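Local coordinates for protein putative Phosphate (Eubacterium rectale, PDB 3DAO) that probably hydrolyses phosphate esters as a haloacid dehalogenase-like hydrolase, its natural substrate not being established, at residues D27-G30 against T31-D35; C205-K208 against G209-K212; T214-S217 against Y218-R222; Y100-D103 against E104-K108. All coordinates share one frame; numbering follows the deposited sequence.

Contact 1: residues D27-G30 against T31-D35; sequences DIDG and TLVKD
Asp27 and Thr31 meet through a hydrogen bond in which Thr31 OG1 donates to Asp27 OD1 at 2.6 Å, approaching from above the carboxylate plane (39° out of it). CG of Asp27 lies between its own N and carbonyl carbon (chi1 55°), which turns OD1 to the returning chain, while OD2 forms a salt bridge with Lys212. A leucine in place of Asp27 would probably leave the Thr31 hydroxyl without its acceptor and deprive Lys212 of one of its carboxylate partners. The compact part of the turn gathers around Ile28 O, which accepts from three backbone amides: Thr31 N at 3.0 Å, Leu32 N at 2.9 Å and Val33 N at 3.3 Å. Gly30 N returns a bond to Val33 O at 2.8 Å, and beside these Ile28 CG2 and Val33 CG2 lie 3.8 Å apart. At Gly30, phi of 89° would press any CB against Asp29 O. The other side is looser: Lys34 and Asp35 are exposed, and Asp35 is modelled in two conformers, which makes its approach to Asp29 doubtful. The Asp29 carboxylate is instead held by Gly36 N and Arg64. Asp27, Asp29 and Thr31, following strand 23-26, fit the DxDx(T/V) pattern, consistent with the first sequence motif of the haloacid dehalogenase fold, whose first aspartate is the usual nucleophile of the family's phosphatases.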
ATOM      1  N   ASP A  27       4.917  -5.396  -5.862  1.00 17.82           N
ATOM      2  CA  ASP A  27       5.045  -4.776  -4.543  1.00 19.68           C
ATOM      3  C   ASP A  27       6.536  -4.803  -4.192  1.00 19.14           C
ATOM      4  O   ASP A  27       7.378  -5.227  -4.990  1.00 18.19           O
ATOM      5  CB  ASP A  27       4.063  -5.227  -3.415  1.00 22.84           C
ATOM      6  CG  ASP A  27       4.043  -6.703  -3.151  1.00 29.90           C
ATOM      7  OD1 ASP A  27       4.885  -7.424  -3.708  1.00 29.29           O
ATOM      8  OD2 ASP A  27       3.169  -7.131  -2.330  1.00 26.72           O
ATOM      9  N   ILE A  28       6.846  -4.318  -3.010  1.00 19.28           N
ATOM     10  CA  ILE A  28       8.207  -4.093  -2.632  1.00 20.49           C
ATOM     11  C   ILE A  28       8.681  -4.917  -1.465  1.00 20.43           C
ATOM     12  O   ILE A  28       9.654  -5.688  -1.553  1.00 20.29           O
ATOM     13  CB  ILE A  28       8.369  -2.584  -2.259  1.00 22.51           C
ATOM     14  CG1 ILE A  28       7.968  -1.707  -3.462  1.00 23.58           C
ATOM     15  CG2 ILE A  28       9.783  -2.274  -1.769  1.00 20.10           C
ATOM     16  CD1 ILE A  28       7.954  -0.217  -3.183  1.00 21.65           C
ATOM     17  N   ASP A  29       7.991  -4.713  -0.360  1.00 20.41           N
ATOM     18  CA  ASP A  29       8.413  -5.290   0.918  1.00 21.23           C
ATOM     19  C   ASP A  29       8.218  -6.782   1.045  1.00 22.65           C
ATOM     20  O   ASP A  29       7.104  -7.309   1.115  1.00 24.37           O
ATOM     21  CB  ASP A  29       7.786  -4.533   2.067  1.00 21.62           C
ATOM     22  CG  ASP A  29       8.285  -3.092   2.148  1.00 23.23           C
ATOM     23  OD1 ASP A  29       9.495  -2.859   2.347  1.00 23.08           O
ATOM     24  OD2 ASP A  29       7.441  -2.185   2.063  1.00 24.71           O
ATOM     25  N   GLY A  30       9.356  -7.453   1.052  1.00 20.98           N
ATOM     26  CA  GLY A  30       9.396  -8.902   1.129  1.00 21.29           C
ATOM     27  C   GLY A  30       9.342  -9.504  -0.248  1.00 20.29           C
ATOM     28  O   GLY A  30       9.351 -10.711  -0.397  1.00 20.44           O
ATOM     29  N   THR A  31       9.289  -8.644  -1.261  1.00 19.40           N
ATOM     30  CA  THR A  31       9.227  -9.102  -2.669  1.00 19.11           C
ATOM     31  C   THR A  31      10.524  -8.783  -3.392  1.00 19.58           C
ATOM     32  O   THR A  31      11.150  -9.664  -3.972  1.00 19.36           O
ATOM     33  CB  THR A  31       8.040  -8.460  -3.416  1.00 21.12           C
ATOM     34  OG1 THR A  31       6.812  -8.938  -2.832  1.00 20.31           O
ATOM     35  CG2 THR A  31       8.025  -8.810  -4.870  1.00 17.59           C
ATOM     36  N   LEU A  32      10.900  -7.504  -3.362  1.00 18.83           N
ATOM     37  CA  LEU A  32      12.161  -7.031  -3.964  1.00 19.88           C
ATOM     38  C   LEU A  32      13.249  -6.849  -2.936  1.00 21.77           C
ATOM     39  O   LEU A  32      14.433  -7.018  -3.217  1.00 22.36           O
ATOM     40  CB  LEU A  32      11.958  -5.668  -4.649  1.00 20.09           C
ATOM     41  CG  LEU A  32      10.865  -5.600  -5.743  1.00 16.57           C
ATOM     42  CD1 LEU A  32      10.750  -4.161  -6.308  1.00 16.87           C
ATOM     43  CD2 LEU A  32      11.020  -6.609  -6.840  1.00 17.27           C
ATOM     44  N   VAL A  33      12.842  -6.482  -1.740  1.00 21.38           N
ATOM     45  CA  VAL A  33      13.784  -6.178  -0.664  1.00 23.83           C
ATOM     46  C   VAL A  33      13.226  -6.529   0.688  1.00 24.88           C
ATOM     47  O   VAL A  33      12.042  -6.701   0.857  1.00 22.07           O
ATOM     48  CB  VAL A  33      14.112  -4.670  -0.617  1.00 24.18           C
ATOM     49  CG1 VAL A  33      14.673  -4.205  -1.981  1.00 22.94           C
ATOM     50  CG2 VAL A  33      12.847  -3.846  -0.255  1.00 24.19           C
ATOM     51  N   LYS A  34      14.122  -6.588   1.650  1.00 26.16           N
ATOM     52  CA  LYS A  34      13.740  -6.813   3.043  1.00 27.97           C
ATOM     53  C   LYS A  34      12.778  -5.718   3.459  1.00 27.35           C
ATOM     54  O   LYS A  34      12.943  -4.557   3.122  1.00 24.55           O
ATOM     55  CB  LYS A  34      14.970  -6.795   3.945  1.00 27.73           C
ATOM     56  CG  LYS A  34      14.671  -7.210   5.371  1.00 34.64           C
ATOM     57  CD  LYS A  34      15.943  -7.277   6.193  1.00 39.51           C
ATOM     58  CE  LYS A  34      15.616  -7.548   7.664  1.00 42.92           C
ATOM     59  NZ  LYS A  34      16.849  -7.603   8.505  1.00 47.58           N
ATOM     60  N   ASP A  35      11.769  -6.095   4.216  1.00 26.97           N
ATOM     61  CA  ASP A  35      10.750  -5.134   4.656  0.50 27.81           C
ATOM     62  C   ASP A  35      11.397  -3.875   5.194  1.00 28.75           C
ATOM     63  O   ASP A  35      12.303  -3.919   6.035  1.00 29.43           O
ATOM     64  CB  ASP A  35       9.806  -5.721   5.724  0.50 28.80           C
ATOM     65  CG  ASP A  35       8.915  -6.823   5.186  0.50 28.38           C
ATOM     66  OD1 ASP A  35       8.343  -6.674   4.087  0.50 32.75           O
ATOM     67  OD2 ASP A  35       8.766  -7.838   5.892  0.50 37.64           O
TER

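Contact 2: residues C205-K208 against G209-K212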
ATOM      1  N   CYS A 205      -8.322   1.562   8.488  1.00 13.96           N
ATOM      2  CA  CYS A 205      -9.562   1.788   7.731  1.00 14.59           C
ATOM      3  C   CYS A 205      -9.285   2.696   6.549  1.00 14.14           C
ATOM      4  O   CYS A 205      -8.695   3.753   6.672  1.00 15.20           O
ATOM      5  CB  CYS A 205     -10.610   2.446   8.605  1.00 15.50           C
ATOM      6  SG  CYS A 205     -10.759   1.828  10.319  1.00 18.41           S
ATOM      7  N   ASN A 206      -9.794   2.258   5.412  1.00 16.20           N
ATOM      8  CA  ASN A 206      -9.724   3.018   4.181  1.00 16.74           C
ATOM      9  C   ASN A 206     -11.112   3.074   3.587  1.00 16.67           C
ATOM     10  O   ASN A 206     -12.052   2.450   4.065  1.00 16.69           O
ATOM     11  CB  ASN A 206      -8.856   2.359   3.133  1.00 18.61           C
ATOM     12  CG  ASN A 206      -7.430   2.086   3.584  1.00 23.57           C
ATOM     13  OD1 ASN A 206      -7.016   0.943   3.550  1.00 25.01           O
ATOM     14  ND2 ASN A 206      -6.654   3.136   3.933  1.00 22.62           N
ATOM     15  N   ALA A 207     -11.214   3.801   2.476  1.00 17.52           N
ATOM     16  CA  ALA A 207     -12.504   3.936   1.794  1.00 16.57           C
ATOM     17  C   ALA A 207     -13.007   2.598   1.318  1.00 17.44           C
ATOM     18  O   ALA A 207     -12.241   1.709   0.929  1.00 15.22           O
ATOM     19  CB  ALA A 207     -12.392   4.919   0.616  1.00 17.88           C
ATOM     20  N   LYS A 208     -14.327   2.444   1.344  1.00 16.53           N
ATOM     21  CA  LYS A 208     -14.927   1.220   0.842  1.00 17.73           C
ATOM     22  C   LYS A 208     -14.464   0.953  -0.590  1.00 18.45           C
ATOM     23  O   LYS A 208     -14.427   1.837  -1.413  1.00 19.11           O
ATOM     24  CB  LYS A 208     -16.471   1.308   0.894  1.00 19.45           C
ATOM     25  CG  LYS A 208     -17.168   0.037   0.569  1.00 27.00           C
ATOM     26  CD  LYS A 208     -18.680   0.239   0.665  1.00 35.73           C
ATOM     27  CE  LYS A 208     -19.435  -1.075   0.542  1.00 40.61           C
ATOM     28  NZ  LYS A 208     -20.897  -0.876   0.797  1.00 44.36           N
ATOM     29  N   GLY A 209     -14.052  -0.270  -0.831  1.00 19.79           N
ATOM     30  CA  GLY A 209     -13.657  -0.703  -2.169  1.00 22.75           C
ATOM     31  C   GLY A 209     -12.200  -0.536  -2.519  1.00 23.44           C
ATOM     32  O   GLY A 209     -11.746  -0.903  -3.608  1.00 24.96           O
ATOM     33  N   VAL A 210     -11.459   0.010  -1.585  1.00 19.94           N
ATOM     34  CA  VAL A 210     -10.021   0.226  -1.815  1.00 19.22           C
ATOM     35  C   VAL A 210      -9.270  -1.092  -1.829  1.00 18.39           C
ATOM     36  O   VAL A 210      -9.505  -1.986  -1.018  1.00 16.71           O
ATOM     37  CB  VAL A 210      -9.393   1.153  -0.756  1.00 17.17           C
ATOM     38  CG1 VAL A 210      -7.834   0.976  -0.683  1.00 18.72           C
ATOM     39  CG2 VAL A 210      -9.772   2.581  -1.020  1.00 16.77           C
ATOM     40  N   SER A 211      -8.365  -1.201  -2.796  1.00 19.02           N
ATOM     41  CA  SER A 211      -7.440  -2.325  -2.830  1.00 18.73           C
ATOM     42  C   SER A 211      -6.346  -2.094  -3.859  1.00 18.24           C
ATOM     43  O   SER A 211      -6.454  -1.235  -4.718  1.00 19.23           O
ATOM     44  CB  SER A 211      -8.143  -3.619  -3.201  1.00 18.55           C
ATOM     45  OG  SER A 211      -8.552  -3.642  -4.583  1.00 17.90           O
ATOM     46  N   LYS A 212      -5.333  -2.938  -3.790  1.00 18.23           N
ATOM     47  CA  LYS A 212      -4.267  -2.888  -4.797  1.00 16.91           C
ATOM     48  C   LYS A 212      -4.853  -3.177  -6.185  1.00 16.82           C
ATOM     49  O   LYS A 212      -4.541  -2.498  -7.174  1.00 18.89           O
ATOM     50  CB  LYS A 212      -3.141  -3.889  -4.474  1.00 16.99           C
ATOM     51  CG  LYS A 212      -2.214  -3.471  -3.374  1.00 16.12           C
ATOM     52  CD  LYS A 212      -1.204  -4.609  -3.109  1.00 18.94           C
ATOM     53  CE  LYS A 212      -0.087  -4.151  -2.226  1.00 24.30           C
ATOM     54  NZ  LYS A 212       0.713  -5.338  -1.789  1.00 26.00           N
TER
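A type II beta turn from Ala207 to Val210 turns the chain from strand 202-207 towards helix 212-222. Its defining bond runs from Val210 N to Ala207 O, 3.1 Å long with an N-H...O angle of 153°, the donor tilted 33° from the carbonyl plane. Gly209 occupies the third position of the turn at phi 91°, where a CB would fall 2.5 Å from Lys208 O and clash. The side chain of Val210 folds back over the strand end. Its CG1 stands anti to the backbone N, which leaves CG2 beside that N and close to Ala207: CG2 lies 3.9 Å from Ala207 CB and 3.3 Å from Ala207 O. Alongside, Val210 CB approaches Asn206 CB at 4.1 Å, and Tyr100 and Thr88 add further contacts to the valine. Two polar ends at the turn look elsewhere, Asn206 ND2 donating to Ile167 O and NZ of the extended Lys208 reaching Lys191 O. After the turn, Ser211 takes the N-cap position of the helix, its OG accepting from Thr214 N, while Gly209 O probably accepts from the Thr214 hydroxyl. Lys212 then opens the helix and sends NZ to Asp239 and Asn238, a placement consistent with the motif III lysine of haloacid dehalogenase enzymes. The turn is thus set by its backbone angles, with Gly209 at positive phi, and by one backbone bond; Val210 adds a small apolar contact against Asn206 and Ala207, while Asn206 ND2 and Lys208 NZ bond outside it.

Contact 3: residues T214-S217 against Y218-R222; sequences TALS and YLIDR
Leu216 holds CG anti to its backbone N (chi1 -169°), and Ile220, one helical turn on, holds CG1 anti to its carbonyl carbon (chi1 -72°); with the Ile220 chain extended at chi2 (162°), these torsions bring Leu216 CG to 4.2 Å from Ile220 CD1, the two side chains crossing obliquely. Ile220 CG1 also rests 3.4 Å from Leu216 O, beside the 2.9 Å bond that Ile220 N gives to that oxygen. The next i to i+4 bond, from Asp221 N to Ser217 O, is equally short at 2.9 Å, and Tyr218 N reaches Thr214 O at 3.1 Å. Between them the bond from Leu219 N to Ala215 O is weak, at 3.4 Å. All belong to helix 212-222, which lies against strands 81-84, 89-91 and 96-99 of the main sheet of the haloacid dehalogenase core. Ala215 and Leu219 meet that sheet at Ile83 and Val90, and Leu219 touches Leu81 and Leu97 as well. Tyr218 CB sits 3.2 Å from Ala215 O, while the far end of the ring leads away toward Leu97, Lys98, Val90 and Tyr100. On another side of the helix, Ser217 OG bonds back to Trp213 O, one turn earlier.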
ATOM      1  N   THR A 214      -7.993  -2.738  -7.258  1.00 16.60           N
ATOM      2  CA  THR A 214      -8.830  -1.605  -7.685  1.00 17.80           C
ATOM      3  C   THR A 214      -7.990  -0.520  -8.356  1.00 17.53           C
ATOM      4  O   THR A 214      -8.282  -0.023  -9.470  1.00 17.61           O
ATOM      5  CB  THR A 214      -9.629  -0.991  -6.502  1.00 18.17           C
ATOM      6  OG1 THR A 214     -10.530  -1.983  -5.998  1.00 18.78           O
ATOM      7  CG2 THR A 214     -10.464   0.228  -6.960  1.00 19.55           C
ATOM      8  N   ALA A 215      -6.920  -0.171  -7.656  1.00 16.21           N
ATOM      9  CA  ALA A 215      -6.022   0.876  -8.116  1.00 15.46           C
ATOM     10  C   ALA A 215      -5.309   0.431  -9.391  1.00 16.27           C
ATOM     11  O   ALA A 215      -5.140   1.217 -10.308  1.00 17.23           O
ATOM     12  CB  ALA A 215      -4.976   1.257  -7.052  1.00 15.11           C
ATOM     13  N   LEU A 216      -4.878  -0.818  -9.416  1.00 14.58           N
ATOM     14  CA  LEU A 216      -4.172  -1.324 -10.598  1.00 16.60           C
ATOM     15  C   LEU A 216      -5.103  -1.372 -11.786  1.00 17.59           C
ATOM     16  O   LEU A 216      -4.732  -1.047 -12.902  1.00 18.81           O
ATOM     17  CB  LEU A 216      -3.496  -2.668 -10.322  1.00 16.73           C
ATOM     18  CG  LEU A 216      -2.529  -3.179 -11.373  1.00 23.06           C
ATOM     19  CD1 LEU A 216      -1.454  -2.148 -11.605  1.00 20.31           C
ATOM     20  CD2 LEU A 216      -1.933  -4.550 -10.977  1.00 19.45           C
ATOM     21  N   SER A 217      -6.352  -1.741 -11.535  1.00 19.84           N
ATOM     22  CA  SER A 217      -7.360  -1.809 -12.593  1.00 21.87           C
ATOM     23  C   SER A 217      -7.601  -0.444 -13.221  1.00 22.86           C
ATOM     24  O   SER A 217      -7.855  -0.325 -14.418  1.00 23.19           O
ATOM     25  CB  SER A 217      -8.676  -2.361 -12.046  1.00 22.97           C
ATOM     26  OG  SER A 217      -8.501  -3.688 -11.629  1.00 28.62           O
ATOM     27  N   TYR A 218      -7.502   0.581 -12.386  1.00 22.89           N
ATOM     28  CA  TYR A 218      -7.639   1.959 -12.820  1.00 22.38           C
ATOM     29  C   TYR A 218      -6.606   2.281 -13.903  1.00 22.20           C
ATOM     30  O   TYR A 218      -6.930   2.877 -14.967  1.00 20.88           O
ATOM     31  CB  TYR A 218      -7.537   2.944 -11.644  1.00 22.78           C
ATOM     32  CG  TYR A 218      -7.332   4.342 -12.098  1.00 21.06           C
ATOM     33  CD1 TYR A 218      -8.417   5.158 -12.416  1.00 26.79           C
ATOM     34  CD2 TYR A 218      -6.053   4.848 -12.305  1.00 23.34           C
ATOM     35  CE1 TYR A 218      -8.211   6.433 -12.874  1.00 25.68           C
ATOM     36  CE2 TYR A 218      -5.847   6.106 -12.764  1.00 25.78           C
ATOM     37  CZ  TYR A 218      -6.929   6.899 -13.063  1.00 23.92           C
ATOM     38  OH  TYR A 218      -6.689   8.154 -13.527  1.00 33.14           O
ATOM     39  N   LEU A 219      -5.368   1.854 -13.636  1.00 20.79           N
ATOM     40  CA  LEU A 219      -4.270   2.055 -14.574  1.00 20.67           C
ATOM     41  C   LEU A 219      -4.429   1.211 -15.823  1.00 20.51           C
ATOM     42  O   LEU A 219      -4.193   1.699 -16.935  1.00 21.86           O
ATOM     43  CB  LEU A 219      -2.899   1.785 -13.957  1.00 20.17           C
ATOM     44  CG  LEU A 219      -2.326   2.868 -13.058  1.00 20.67           C
ATOM     45  CD1 LEU A 219      -0.957   2.433 -12.463  1.00 18.75           C
ATOM     46  CD2 LEU A 219      -2.247   4.237 -13.808  1.00 19.29           C
ATOM     47  N   ILE A 220      -4.816  -0.047 -15.635  1.00 20.36           N
ATOM     48  CA  ILE A 220      -4.970  -0.962 -16.758  1.00 22.40           C
ATOM     49  C   ILE A 220      -5.964  -0.369 -17.743  1.00 24.95           C
ATOM     50  O   ILE A 220      -5.708  -0.311 -18.955  1.00 26.76           O
ATOM     51  CB  ILE A 220      -5.415  -2.355 -16.332  1.00 21.60           C
ATOM     52  CG1 ILE A 220      -4.256  -3.073 -15.625  1.00 19.66           C
ATOM     53  CG2 ILE A 220      -5.833  -3.155 -17.563  1.00 26.53           C
ATOM     54  CD1 ILE A 220      -4.682  -4.284 -14.780  1.00 18.35           C
ATOM     55  N   ASP A 221      -7.061   0.139 -17.194  1.00 25.88           N
ATOM     56  CA  ASP A 221      -8.113   0.745 -18.000  1.00 27.49           C
ATOM     57  C   ASP A 221      -7.606   1.993 -18.649  1.00 27.52           C
ATOM     58  O   ASP A 221      -7.895   2.247 -19.799  1.00 27.98           O
ATOM     59  CB  ASP A 221      -9.324   1.133 -17.178  1.00 27.58           C
ATOM     60  CG  ASP A 221     -10.316   1.971 -17.977  1.00 37.41           C
ATOM     61  OD1 ASP A 221     -11.027   1.362 -18.819  1.00 41.82           O
ATOM     62  OD2 ASP A 221     -10.375   3.220 -17.770  1.00 34.11           O
ATOM     63  N   ARG A 222      -6.880   2.798 -17.880  1.00 26.65           N
ATOM     64  CA  ARG A 222      -6.379   4.082 -18.376  1.00 27.50           C
ATOM     65  C   ARG A 222      -5.523   3.923 -19.604  1.00 27.30           C
ATOM     66  O   ARG A 222      -5.511   4.773 -20.498  1.00 26.11           O
ATOM     67  CB  ARG A 222      -5.532   4.795 -17.317  1.00 26.65           C
ATOM     68  CG  ARG A 222      -4.949   6.122 -17.792  1.00 32.05           C
ATOM     69  CD  ARG A 222      -4.343   6.866 -16.643  1.00 33.81           C
ATOM     70  NE  ARG A 222      -3.762   8.162 -16.998  1.00 36.19           N
ATOM     71  CZ  ARG A 222      -4.416   9.319 -16.928  1.00 36.25           C
ATOM     72  NH1 ARG A 222      -5.679   9.359 -16.541  1.00 36.45           N
ATOM     73  NH2 ARG A 222      -3.801  10.445 -17.250  1.00 39.53           N
TER

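Contact 4: residues Y100-D103 against E104-K108; sequences YPMD and EDIWK
Met102 meets the Trp107 indole at its edge: Met102 C lies in the ring plane and Met102 O sits near it, 3.3 Å from Trp107 CD1. One face of the same ring is overlaid, towards its rim, by Glu104 O and by Lys108 CG, the latter 3.6 Å above the plane. The ring belongs to the first turn of helix 104-117, for which Asp103 is the N-cap. In one of the two deposited conformers of Asp103, Asp103 OD2 accepts from Asp105 N at 3.1 Å, the donor standing 65° out of the carboxylate plane; the capping bond is certain for that conformer alone. The backbone adds a second grip, since Asp103 O receives both Ile106 N at 2.8 Å and Trp107 N at 3.3 Å. Trp107 has its CG lodged between backbone N and carbonyl carbon (chi1 61°), which turns CD1 back toward the carbonyl oxygens of Met102 and Asp103; the indole also touches Ile158 and Ile166. With an alanine in place of Trp107 the backbone bond to Asp103 O could persist, but the flank of Met102 and the side chains of Ile158 and Ile166 would probably face a gap where the indole had lain. Met102 is modelled as selenomethionine in two conformers; in the one considered here its chain, bent at chi3, carries CE to the CG2 of Ile106, the two side chains roughly at right angles. Lys108 also reaches the carbonyls of Thr159 and Leu161. Lys108 NZ makes a 2.7 Å salt bridge to Glu104 OE2, meeting it on the anti side.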
ATOM      1  N   TYR A 100      -8.353   7.736  -3.545  1.00 16.66           N
ATOM      2  CA  TYR A 100      -9.551   7.093  -3.037  1.00 17.47           C
ATOM      3  C   TYR A 100      -9.750   7.581  -1.601  1.00 19.04           C
ATOM      4  O   TYR A 100      -9.470   6.884  -0.639  1.00 18.47           O
ATOM      5  CB  TYR A 100      -9.434   5.583  -3.088  1.00 17.62           C
ATOM      6  CG  TYR A 100      -9.266   5.011  -4.473  1.00 17.13           C
ATOM      7  CD1 TYR A 100      -8.022   4.967  -5.101  1.00 19.82           C
ATOM      8  CD2 TYR A 100     -10.354   4.514  -5.158  1.00 17.23           C
ATOM      9  CE1 TYR A 100      -7.884   4.404  -6.371  1.00 17.37           C
ATOM     10  CE2 TYR A 100     -10.232   3.969  -6.441  1.00 21.12           C
ATOM     11  CZ  TYR A 100      -8.997   3.924  -7.037  1.00 20.65           C
ATOM     12  OH  TYR A 100      -8.890   3.395  -8.296  1.00 20.58           O
ATOM     13  N   PRO A 101     -10.176   8.831  -1.461  1.00 19.66           N
ATOM     14  CA  PRO A 101     -10.279   9.327  -0.093  1.00 18.93           C
ATOM     15  C   PRO A 101     -11.565   8.964   0.590  1.00 18.91           C
ATOM     16  O   PRO A 101     -12.517   8.528  -0.048  1.00 17.57           O
ATOM     17  CB  PRO A 101     -10.211  10.824  -0.274  1.00 19.19           C
ATOM     18  CG  PRO A 101     -10.893  11.070  -1.608  1.00 21.27           C
ATOM     19  CD  PRO A 101     -10.541   9.853  -2.457  1.00 20.67           C
HETATM   20  N   MSE A 102     -11.551   9.112   1.908  1.00 16.58           N
HETATM   21  CA  MSE A 102     -12.719   8.824   2.727  0.75 18.64           C
HETATM   22  C   MSE A 102     -13.607  10.052   2.908  1.00 17.03           C
HETATM   23  O   MSE A 102     -13.124  11.188   3.147  1.00 16.63           O
HETATM   24  CB  MSE A 102     -12.254   8.291   4.101  0.75 18.40           C
HETATM   25  CG  MSE A 102     -11.208   7.187   3.940  0.75 16.49           C
HETATM   26 SE   MSE A 102     -10.481   6.660   5.664  0.75 15.77          SE
HETATM   27  CE  MSE A 102     -11.965   5.529   6.196  0.75 18.65           C
ATOM     28  N   ASP A 103     -14.897   9.826   2.751  1.00 18.62           N
ATOM     29  CA  ASP A 103     -15.876  10.891   2.992  0.50 19.63           C
ATOM     30  C   ASP A 103     -15.797  11.351   4.440  1.00 19.31           C
ATOM     31  O   ASP A 103     -15.642  10.555   5.363  1.00 19.78           O
ATOM     32  CB  ASP A 103     -17.304  10.456   2.722  0.50 20.02           C
ATOM     33  CG  ASP A 103     -18.287  11.588   2.954  0.50 18.48           C
ATOM     34  OD1 ASP A 103     -18.227  12.583   2.207  0.50 24.01           O
ATOM     35  OD2 ASP A 103     -19.094  11.507   3.902  0.50 19.84           O
ATOM     36  N   GLU A 104     -15.917  12.656   4.607  1.00 20.75           N
ATOM     37  CA  GLU A 104     -15.824  13.334   5.911  1.00 22.44           C
ATOM     38  C   GLU A 104     -16.647  12.676   7.022  1.00 22.70           C
ATOM     39  O   GLU A 104     -16.177  12.546   8.153  1.00 22.12           O
ATOM     40  CB  GLU A 104     -16.219  14.823   5.774  1.00 25.48           C
ATOM     41  CG  GLU A 104     -15.867  15.664   6.981  1.00 34.26           C
ATOM     42  CD  GLU A 104     -16.331  17.096   6.817  1.00 40.74           C
ATOM     43  OE1 GLU A 104     -17.388  17.264   6.175  1.00 43.87           O
ATOM     44  OE2 GLU A 104     -15.651  18.023   7.321  1.00 43.42           O
ATOM     45  N   ASP A 105     -17.865  12.263   6.700  1.00 23.20           N
ATOM     46  CA  ASP A 105     -18.775  11.596   7.654  0.50 23.62           C
ATOM     47  C   ASP A 105     -18.225  10.272   8.160  1.00 23.84           C
ATOM     48  O   ASP A 105     -18.541   9.811   9.263  1.00 25.39           O
ATOM     49  CB  ASP A 105     -20.158  11.309   7.029  0.50 24.53           C
ATOM     50  CG  ASP A 105     -21.064  12.527   7.024  0.50 25.25           C
ATOM     51  OD1 ASP A 105     -20.714  13.534   7.665  0.50 26.75           O
ATOM     52  OD2 ASP A 105     -22.139  12.457   6.397  0.50 30.58           O
ATOM     53  N   ILE A 106     -17.431   9.636   7.318  1.00 19.59           N
ATOM     54  CA  ILE A 106     -16.843   8.347   7.660  1.00 19.25           C
ATOM     55  C   ILE A 106     -15.657   8.576   8.626  1.00 17.01           C
ATOM     56  O   ILE A 106     -15.691   8.145   9.765  1.00 16.70           O
ATOM     57  CB  ILE A 106     -16.362   7.565   6.429  1.00 20.26           C
ATOM     58  CG1 ILE A 106     -17.506   7.282   5.447  1.00 21.64           C
ATOM     59  CG2 ILE A 106     -15.747   6.247   6.882  1.00 15.25           C
ATOM     60  CD1 ILE A 106     -18.576   6.425   6.023  1.00 24.96           C
ATOM     61  N   TRP A 107     -14.628   9.280   8.185  1.00 15.63           N
ATOM     62  CA  TRP A 107     -13.427   9.432   9.075  1.00 15.11           C
ATOM     63  C   TRP A 107     -13.686  10.274  10.320  1.00 13.18           C
ATOM     64  O   TRP A 107     -13.141   9.990  11.397  1.00 14.82           O
ATOM     65  CB  TRP A 107     -12.155   9.903   8.321  1.00 14.39           C
ATOM     66  CG  TRP A 107     -12.193  11.231   7.632  1.00 15.98           C
ATOM     67  CD1 TRP A 107     -12.572  11.451   6.353  1.00 19.30           C
ATOM     68  CD2 TRP A 107     -11.762  12.494   8.144  1.00 18.85           C
ATOM     69  NE1 TRP A 107     -12.467  12.778   6.052  1.00 19.22           N
ATOM     70  CE2 TRP A 107     -11.956  13.446   7.119  1.00 19.14           C
ATOM     71  CE3 TRP A 107     -11.249  12.922   9.370  1.00 23.28           C
ATOM     72  CZ2 TRP A 107     -11.671  14.802   7.281  1.00 23.66           C
ATOM     73  CZ3 TRP A 107     -10.935  14.271   9.526  1.00 21.96           C
ATOM     74  CH2 TRP A 107     -11.175  15.195   8.494  1.00 23.35           C
ATOM     75  N   LYS A 108     -14.513  11.314  10.193  1.00 15.81           N
ATOM     76  CA  LYS A 108     -14.858  12.132  11.373  1.00 16.78           C
ATOM     77  C   LYS A 108     -15.768  11.324  12.309  1.00 15.53           C
ATOM     78  O   LYS A 108     -15.626  11.373  13.538  1.00 16.65           O
ATOM     79  CB  LYS A 108     -15.505  13.464  10.992  1.00 19.32           C
ATOM     80  CG  LYS A 108     -14.478  14.430  10.448  1.00 20.23           C
ATOM     81  CD  LYS A 108     -15.009  15.835  10.254  1.00 22.44           C
ATOM     82  CE  LYS A 108     -13.857  16.743   9.825  1.00 25.22           C
ATOM     83  NZ  LYS A 108     -14.233  18.182   9.661  1.00 27.98           N
TER

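Overall arrangement
From the N terminus the contacts come in the order 1, 4, 2, 3; each is local, and they follow in series with none enclosing or crossing another. Contact 1 closes a tight turn at the start of the loop between strand 23-26 of the main sheet and helix 42-53. Contact 4 leads from strand 96-99, at the edge of that sheet, into helix 104-117. Contact 2 returns from strand 202-207 of the six-stranded sheet, and contact 3 lies within the helix that follows, 212-222. Residues 100-103 meet both later contacts, Tyr100 packing on Val210 and on that helix. Although the centres of contacts 1 and 2 lie about 22 Å apart, the Asp27-Lys212 salt bridge joins them.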